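Putative uncharacterized protein (Ustilago maydis, PDB 4GNX) is a subunit of the Ustilago maydis replication protein A complex, which binds single-stranded DNA, and probably helps hold the three-chain assembly together. Local coordinates at residues D61-I66 / F122-A127; R112-I115 / E119-F122. All blocks are in the same frame, centred on the assembly; numbering follows the deposited sequence.

Contact 1. Residues D61-I66 / F122-A127; sequences DGTGQI and FHRLEA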
ATOM      1  N   ASP B  61     -23.515  -1.108  -6.414  1.00 29.16           N
ATOM      2  CA  ASP B  61     -22.203  -1.763  -6.256  1.00 28.20           C
ATOM      3  C   ASP B  61     -22.275  -3.079  -5.471  1.00 29.65           C
ATOM      4  O   ASP B  61     -21.353  -3.419  -4.732  1.00 28.92           O
ATOM      5  CB  ASP B  61     -21.254  -0.832  -5.510  1.00 28.28           C
ATOM      6  CG  ASP B  61     -21.629  -0.660  -4.016  1.00 31.87           C
ATOM      7  OD1 ASP B  61     -22.691  -1.194  -3.590  1.00 35.25           O
ATOM      8  OD2 ASP B  61     -20.870   0.008  -3.256  1.00 31.80           O
ATOM      9  N   GLY B  62     -23.387  -3.801  -5.577  1.00 31.49           N
ATOM     10  CA  GLY B  62     -23.525  -5.071  -4.899  1.00 32.62           C
ATOM     11  C   GLY B  62     -23.739  -4.956  -3.403  1.00 33.99           C
ATOM     12  O   GLY B  62     -23.973  -5.973  -2.728  1.00 36.25           O
ATOM     13  N   THR B  63     -23.655  -3.739  -2.865  1.00 32.02           N
ATOM     14  CA  THR B  63     -23.842  -3.575  -1.430  1.00 33.16           C
ATOM     15  C   THR B  63     -25.084  -2.751  -1.077  1.00 33.87           C
ATOM     16  O   THR B  63     -25.582  -2.802   0.057  1.00 34.61           O
ATOM     17  CB  THR B  63     -22.590  -2.994  -0.738  1.00 33.10           C
ATOM     18  OG1 THR B  63     -22.612  -1.552  -0.780  1.00 34.63           O
ATOM     19  CG2 THR B  63     -21.324  -3.530  -1.372  1.00 31.37           C
ATOM     20  N   GLY B  64     -25.560  -1.986  -2.055  1.00 33.56           N
ATOM     21  CA  GLY B  64     -26.783  -1.180  -1.935  1.00 35.05           C
ATOM     22  C   GLY B  64     -26.895  -0.334  -3.190  1.00 34.75           C
ATOM     23  O   GLY B  64     -26.023  -0.416  -4.057  1.00 34.36           O
ATOM     24  N   GLN B  65     -27.948   0.476  -3.287  1.00 35.92           N
ATOM     25  CA  GLN B  65     -28.211   1.315  -4.449  1.00 35.96           C
ATOM     26  C   GLN B  65     -28.377   2.780  -4.033  1.00 36.00           C
ATOM     27  O   GLN B  65     -28.933   3.069  -2.988  1.00 38.73           O
ATOM     28  CB  GLN B  65     -29.454   0.784  -5.159  1.00 40.04           C
ATOM     29  CG  GLN B  65     -29.983   1.609  -6.326  1.00 42.88           C
ATOM     30  CD  GLN B  65     -30.782   2.822  -5.874  1.00 46.22           C
ATOM     31  OE1 GLN B  65     -30.879   3.812  -6.599  1.00 47.93           O
ATOM     32  NE2 GLN B  65     -31.350   2.756  -4.665  1.00 47.65           N
ATOM     33  N   ILE B  66     -27.891   3.712  -4.838  1.00 34.57           N
ATOM     34  CA  ILE B  66     -28.074   5.116  -4.518  1.00 35.83           C
ATOM     35  C   ILE B  66     -28.137   5.945  -5.786  1.00 37.45           C
ATOM     36  O   ILE B  66     -27.680   5.486  -6.835  1.00 35.42           O
ATOM     37  CB  ILE B  66     -26.993   5.649  -3.556  1.00 33.49           C
ATOM     38  CG1 ILE B  66     -27.435   6.985  -2.978  1.00 35.37           C
ATOM     39  CG2 ILE B  66     -25.644   5.753  -4.262  1.00 31.11           C
ATOM     40  CD1 ILE B  66     -26.642   7.403  -1.767  1.00 35.05           C
ATOM     41  N   PHE B 122      -9.714  -3.103  -6.360  1.00 33.32           N
ATOM     42  CA  PHE B 122      -8.887  -2.199  -5.550  1.00 32.36           C
ATOM     43  C   PHE B 122      -9.749  -1.342  -4.665  1.00 29.85           C
ATOM     44  O   PHE B 122      -9.449  -1.123  -3.499  1.00 28.92           O
ATOM     45  CB  PHE B 122      -8.079  -1.295  -6.469  1.00 33.37           C
ATOM     46  CG  PHE B 122      -7.454  -0.128  -5.777  1.00 32.86           C
ATOM     47  CD1 PHE B 122      -6.174  -0.234  -5.216  1.00 34.76           C
ATOM     48  CD2 PHE B 122      -8.116   1.084  -5.711  1.00 30.97           C
ATOM     49  CE1 PHE B 122      -5.582   0.847  -4.586  1.00 34.68           C
ATOM     50  CE2 PHE B 122      -7.519   2.162  -5.084  1.00 32.08           C
ATOM     51  CZ  PHE B 122      -6.258   2.041  -4.521  1.00 33.43           C
ATOM     52  N   HIS B 123     -10.848  -0.866  -5.226  1.00 29.77           N
ATOM     53  CA  HIS B 123     -11.736  -0.030  -4.442  1.00 28.91           C
ATOM     54  C   HIS B 123     -12.380  -0.653  -3.199  1.00 28.10           C
ATOM     55  O   HIS B 123     -12.546   0.041  -2.180  1.00 27.70           O
ATOM     56  CB  HIS B 123     -12.811   0.600  -5.291  1.00 28.12           C
ATOM     57  CG  HIS B 123     -13.759   1.371  -4.472  1.00 28.21           C
ATOM     58  ND1 HIS B 123     -13.348   2.419  -3.721  1.00 30.36           N
ATOM     59  CD2 HIS B 123     -15.096   1.175  -4.187  1.00 28.03           C
ATOM     60  CE1 HIS B 123     -14.398   2.912  -3.028  1.00 29.34           C
ATOM     61  NE2 HIS B 123     -15.467   2.156  -3.314  1.00 29.68           N
ATOM     62  N   ARG B 124     -12.789  -1.926  -3.270  1.00 26.98           N
ATOM     63  CA  ARG B 124     -13.371  -2.560  -2.099  1.00 27.01           C
ATOM     64  C   ARG B 124     -12.350  -2.603  -0.974  1.00 28.90           C
ATOM     65  O   ARG B 124     -12.673  -2.347   0.203  1.00 29.50           O
ATOM     66  CB  ARG B 124     -13.825  -3.965  -2.415  1.00 28.13           C
ATOM     67  CG  ARG B 124     -15.110  -4.020  -3.212  1.00 27.41           C
ATOM     68  CD  ARG B 124     -15.748  -5.381  -3.118  1.00 28.26           C
ATOM     69  NE  ARG B 124     -17.172  -5.270  -3.421  1.00 29.13           N
ATOM     70  CZ  ARG B 124     -18.103  -6.150  -3.059  1.00 29.93           C
ATOM     71  NH1 ARG B 124     -17.778  -7.229  -2.359  1.00 30.98           N
ATOM     72  NH2 ARG B 124     -19.367  -5.933  -3.399  1.00 30.23           N
ATOM     73  N   LEU B 125     -11.105  -2.890  -1.345  1.00 29.70           N
ATOM     74  CA  LEU B 125     -10.026  -3.009  -0.376  1.00 30.23           C
ATOM     75  C   LEU B 125      -9.703  -1.666   0.232  1.00 31.36           C
ATOM     76  O   LEU B 125      -9.303  -1.570   1.391  1.00 33.06           O
ATOM     77  CB  LEU B 125      -8.788  -3.629  -1.013  1.00 30.70           C
ATOM     78  CG  LEU B 125      -8.977  -5.060  -1.536  1.00 31.96           C
ATOM     79  CD1 LEU B 125      -7.717  -5.579  -2.206  1.00 34.54           C
ATOM     80  CD2 LEU B 125      -9.404  -6.015  -0.428  1.00 32.40           C
ATOM     81  N   GLU B 126      -9.880  -0.616  -0.548  1.00 31.91           N
ATOM     82  CA  GLU B 126      -9.501   0.690  -0.080  1.00 33.00           C
ATOM     83  C   GLU B 126     -10.488   1.107   0.991  1.00 29.90           C
ATOM     84  O   GLU B 126     -10.098   1.684   2.004  1.00 29.65           O
ATOM     85  CB  GLU B 126      -9.476   1.669  -1.243  1.00 37.76           C
ATOM     86  CG  GLU B 126      -8.433   2.765  -1.075  1.00 45.02           C
ATOM     87  CD  GLU B 126      -8.468   3.827  -2.169  1.00 49.20           C
ATOM     88  OE1 GLU B 126      -7.529   4.674  -2.142  1.00 52.31           O
ATOM     89  OE2 GLU B 126      -9.415   3.817  -3.028  1.00 48.74           O
ATOM     90  N   ALA B 127     -11.760   0.759   0.781  1.00 27.60           N
ATOM     91  CA  ALA B 127     -12.825   1.004   1.765  1.00 25.49           C
ATOM     92  C   ALA B 127     -12.599   0.219   3.029  1.00 25.25           C
ATOM     93  O   ALA B 127     -12.772   0.743   4.125  1.00 25.96           O
ATOM     94  CB  ALA B 127     -14.182   0.658   1.198  1.00 24.81           C
TER
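Arg124 of helix 117-135 reaches the Asx turn at Asp61, in the connection between strands 54-60 and 65-71 of the OB fold. Arg124 NH2 meets Asp61 O at 3.5 Å with an N-H...O angle of 151°. The bond is weak, but the carbonyl oxygen lies at the edge of the guanidinium, in its plane. The chain of Arg124 is extended from CG to NE. This carries the head group away from the helix to the turn. Thr63 comes from the opposite direction, and Thr63 CG2 lies 3.7 Å from Arg124 NH2, oblique to the guanidinium.

Asp61 OD1 organises the turn. Asp61 OD1 accepts from Thr63 N at 2.8 Å, well above the carboxylate plane, and from Thr63 OG1 at 2.8 Å, on the syn side. A weak bond from Gly64 N adds to these. Gly62, between Asp61 and Thr63, has a positive phi of 74°, which suits a glycine. Asp61 OD2 accepts from Ile14 N, and Thr63 OG1 is also bonded to Arg15 N, so the turn is tied to the start of helix 14-19.

Phe110 of a neighbouring subunit packs on both Thr63 and Arg124. Arg124 NH2 reaches the turn weakly and Arg124 NH1 holds Ser103 OG of that subunit, with a backbone carbonyl, not the Asp61 carboxylate, as the acceptor in the turn.

Contact 2. Residues R112-I115 / E119-F122; sequences RPVI and EVMF
The guanidinium of Arg112 and the carboxylate of Glu119 are turned 69° against each other, and Glu119 OE2 approaches the guanidinium obliquely. Arg112 NH2 and Glu119 OE2 are 2.9 Å apart and form a salt bridge. The arginine chain bends at its third torsion (chi3 87°), and its end comes closer to the helix than its CB direction suggests. Glu119 reaches across to it, with CG anti to the backbone N (chi1 -174°) and the chain extended beyond. Glu119 OE2 makes a second salt bridge, to Arg92 of the adjoining strand 90-100, and this sharing of one oxygen by two arginines probably favours the ionised form of the buried glutamate.

The other oxygen has a different task. Ile115 N points almost straight at Glu119 OE1, at 3.3 Å, although the bond is weak. The side chain of Ile115 follows, with Ile115 CG1 3.5 Å from Glu119 OE1. Here strand 110-113 ends and the chain turns into helix 117-135, the helix that follows the last strand of this OB fold. Glu119 thus bonds back, weakly, to the loop between the strand and its own helix.

Val114 lies against the stem of the glutamate. Val114 CG1 is 4.1 Å from Glu119 CB and 3.7 Å from Glu119 OE1. On the apolar side, Val114 CG1 also meets Val120 CG2 at 4.2 Å. Both valines also touch Tyr90 and Val42, so the apolar side of the joint continues onto the sheet. Phe429 of a neighbouring subunit packs on Ile115 and Glu119.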
ATOM      1  N   ARG B 112     -16.376   8.900 -13.987  1.00 44.20           N
ATOM      2  CA  ARG B 112     -15.616   8.341 -15.093  1.00 44.37           C
ATOM      3  C   ARG B 112     -15.729   6.809 -15.262  1.00 41.64           C
ATOM      4  O   ARG B 112     -15.680   6.051 -14.284  1.00 39.66           O
ATOM      5  CB  ARG B 112     -14.168   8.764 -14.921  1.00 45.88           C
ATOM      6  CG  ARG B 112     -13.161   7.763 -15.432  1.00 47.00           C
ATOM      7  CD  ARG B 112     -11.833   7.952 -14.736  1.00 47.83           C
ATOM      8  NE  ARG B 112     -11.762   7.204 -13.493  1.00 44.93           N
ATOM      9  CZ  ARG B 112     -10.661   7.118 -12.766  1.00 46.21           C
ATOM     10  NH1 ARG B 112      -9.564   7.740 -13.173  1.00 52.77           N
ATOM     11  NH2 ARG B 112     -10.647   6.424 -11.646  1.00 42.36           N
ATOM     12  N   PRO B 113     -15.906   6.348 -16.504  1.00 42.17           N
ATOM     13  CA  PRO B 113     -15.814   4.938 -16.816  1.00 41.57           C
ATOM     14  C   PRO B 113     -14.556   4.334 -16.254  1.00 41.79           C
ATOM     15  O   PRO B 113     -13.464   4.712 -16.659  1.00 45.49           O
ATOM     16  CB  PRO B 113     -15.716   4.932 -18.328  1.00 44.00           C
ATOM     17  CG  PRO B 113     -16.479   6.128 -18.746  1.00 45.84           C
ATOM     18  CD  PRO B 113     -16.525   7.096 -17.599  1.00 44.61           C
ATOM     19  N   VAL B 114     -14.728   3.399 -15.336  1.00 39.59           N
ATOM     20  CA  VAL B 114     -13.643   2.603 -14.793  1.00 41.10           C
ATOM     21  C   VAL B 114     -12.587   2.101 -15.813  1.00 46.21           C
ATOM     22  O   VAL B 114     -12.919   1.637 -16.916  1.00 46.90           O
ATOM     23  CB  VAL B 114     -14.211   1.443 -13.967  1.00 38.91           C
ATOM     24  CG1 VAL B 114     -13.160   0.376 -13.700  1.00 39.59           C
ATOM     25  CG2 VAL B 114     -14.743   1.986 -12.651  1.00 37.04           C
ATOM     26  N   ILE B 115     -11.316   2.204 -15.397  1.00 49.35           N
ATOM     27  CA  ILE B 115     -10.143   1.934 -16.234  1.00 55.33           C
ATOM     28  C   ILE B 115     -10.083   0.455 -16.671  1.00 56.06           C
ATOM     29  O   ILE B 115     -10.138   0.136 -17.882  1.00 59.03           O
ATOM     30  CB  ILE B 115      -8.804   2.377 -15.537  1.00 58.02           C
ATOM     31  CG1 ILE B 115      -8.908   3.806 -14.962  1.00 58.49           C
ATOM     32  CG2 ILE B 115      -7.628   2.283 -16.510  1.00 61.82           C
ATOM     33  CD1 ILE B 115      -7.602   4.407 -14.456  1.00 59.07           C
ATOM     34  N   GLU B 119      -9.605  -2.109 -10.858  1.00 32.35           N
ATOM     35  CA  GLU B 119      -9.919  -0.949 -10.053  1.00 30.80           C
ATOM     36  C   GLU B 119     -11.111  -1.194  -9.130  1.00 28.38           C
ATOM     37  O   GLU B 119     -11.093  -0.783  -7.953  1.00 27.10           O
ATOM     38  CB  GLU B 119     -10.189   0.262 -10.917  1.00 32.59           C
ATOM     39  CG  GLU B 119     -10.371   1.531 -10.085  1.00 32.14           C
ATOM     40  CD  GLU B 119     -10.536   2.798 -10.917  1.00 34.43           C
ATOM     41  OE1 GLU B 119     -10.777   2.727 -12.153  1.00 36.40           O
ATOM     42  OE2 GLU B 119     -10.424   3.885 -10.321  1.00 34.90           O
ATOM     43  N   VAL B 120     -12.145  -1.852  -9.661  1.00 28.08           N
ATOM     44  CA  VAL B 120     -13.308  -2.244  -8.870  1.00 27.10           C
ATOM     45  C   VAL B 120     -12.859  -3.051  -7.643  1.00 28.70           C
ATOM     46  O   VAL B 120     -13.316  -2.828  -6.507  1.00 27.96           O
ATOM     47  CB  VAL B 120     -14.259  -3.112  -9.676  1.00 27.98           C
ATOM     48  CG1 VAL B 120     -15.529  -3.344  -8.883  1.00 26.59           C
ATOM     49  CG2 VAL B 120     -14.581  -2.476 -11.027  1.00 29.43           C
ATOM     50  N   MET B 121     -11.928  -3.970  -7.867  1.00 30.54           N
ATOM     51  CA  MET B 121     -11.410  -4.771  -6.781  1.00 31.48           C
ATOM     52  C   MET B 121     -10.609  -3.921  -5.824  1.00 32.25           C
ATOM     53  O   MET B 121     -10.804  -3.990  -4.622  1.00 34.31           O
ATOM     54  CB  MET B 121     -10.600  -5.941  -7.325  1.00 33.65           C
ATOM     55  CG  MET B 121     -11.427  -6.835  -8.236  1.00 34.39           C
ATOM     56  SD  MET B 121     -12.719  -7.686  -7.302  1.00 33.40           S
ATOM     57  CE  MET B 121     -14.222  -6.763  -7.618  1.00 30.28           C
ATOM     58  N   PHE B 122      -9.714  -3.103  -6.360  1.00 33.32           N
ATOM     59  CA  PHE B 122      -8.887  -2.199  -5.550  1.00 32.36           C
ATOM     60  C   PHE B 122      -9.749  -1.342  -4.665  1.00 29.85           C
ATOM     61  O   PHE B 122      -9.449  -1.123  -3.499  1.00 28.92           O
ATOM     62  CB  PHE B 122      -8.079  -1.295  -6.469  1.00 33.37           C
ATOM     63  CG  PHE B 122      -7.454  -0.128  -5.777  1.00 32.86           C
ATOM     64  CD1 PHE B 122      -6.174  -0.234  -5.216  1.00 34.76           C
ATOM     65  CD2 PHE B 122      -8.116   1.084  -5.711  1.00 30.97           C
ATOM     66  CE1 PHE B 122      -5.582   0.847  -4.586  1.00 34.68           C
ATOM     67  CE2 PHE B 122      -7.519   2.162  -5.084  1.00 32.08           C
ATOM     68  CZ  PHE B 122      -6.258   2.041  -4.521  1.00 33.43           C
TER

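In the fold
Both contacts join helix 117-135 to the OB fold, contact 1 only lightly, and their segments overlap at Phe122. Their centres lie 11 Å apart. Contact 2 is local, spanning the short link from strand 110-113 into the helix. Contact 1 joins the next part of the helix to a distant turn, through segments 56 residues apart at their closest ends. Each comes no closer than about 11 Å to the bound DNA, measured from the nearest atom, so neither touches it. Two other subunits pack around the helix, and Phe429 of one meets the ring of Phe122, which the segments share. This is consistent with the C-terminal helix serving the trimer core, as in other replication protein A complexes.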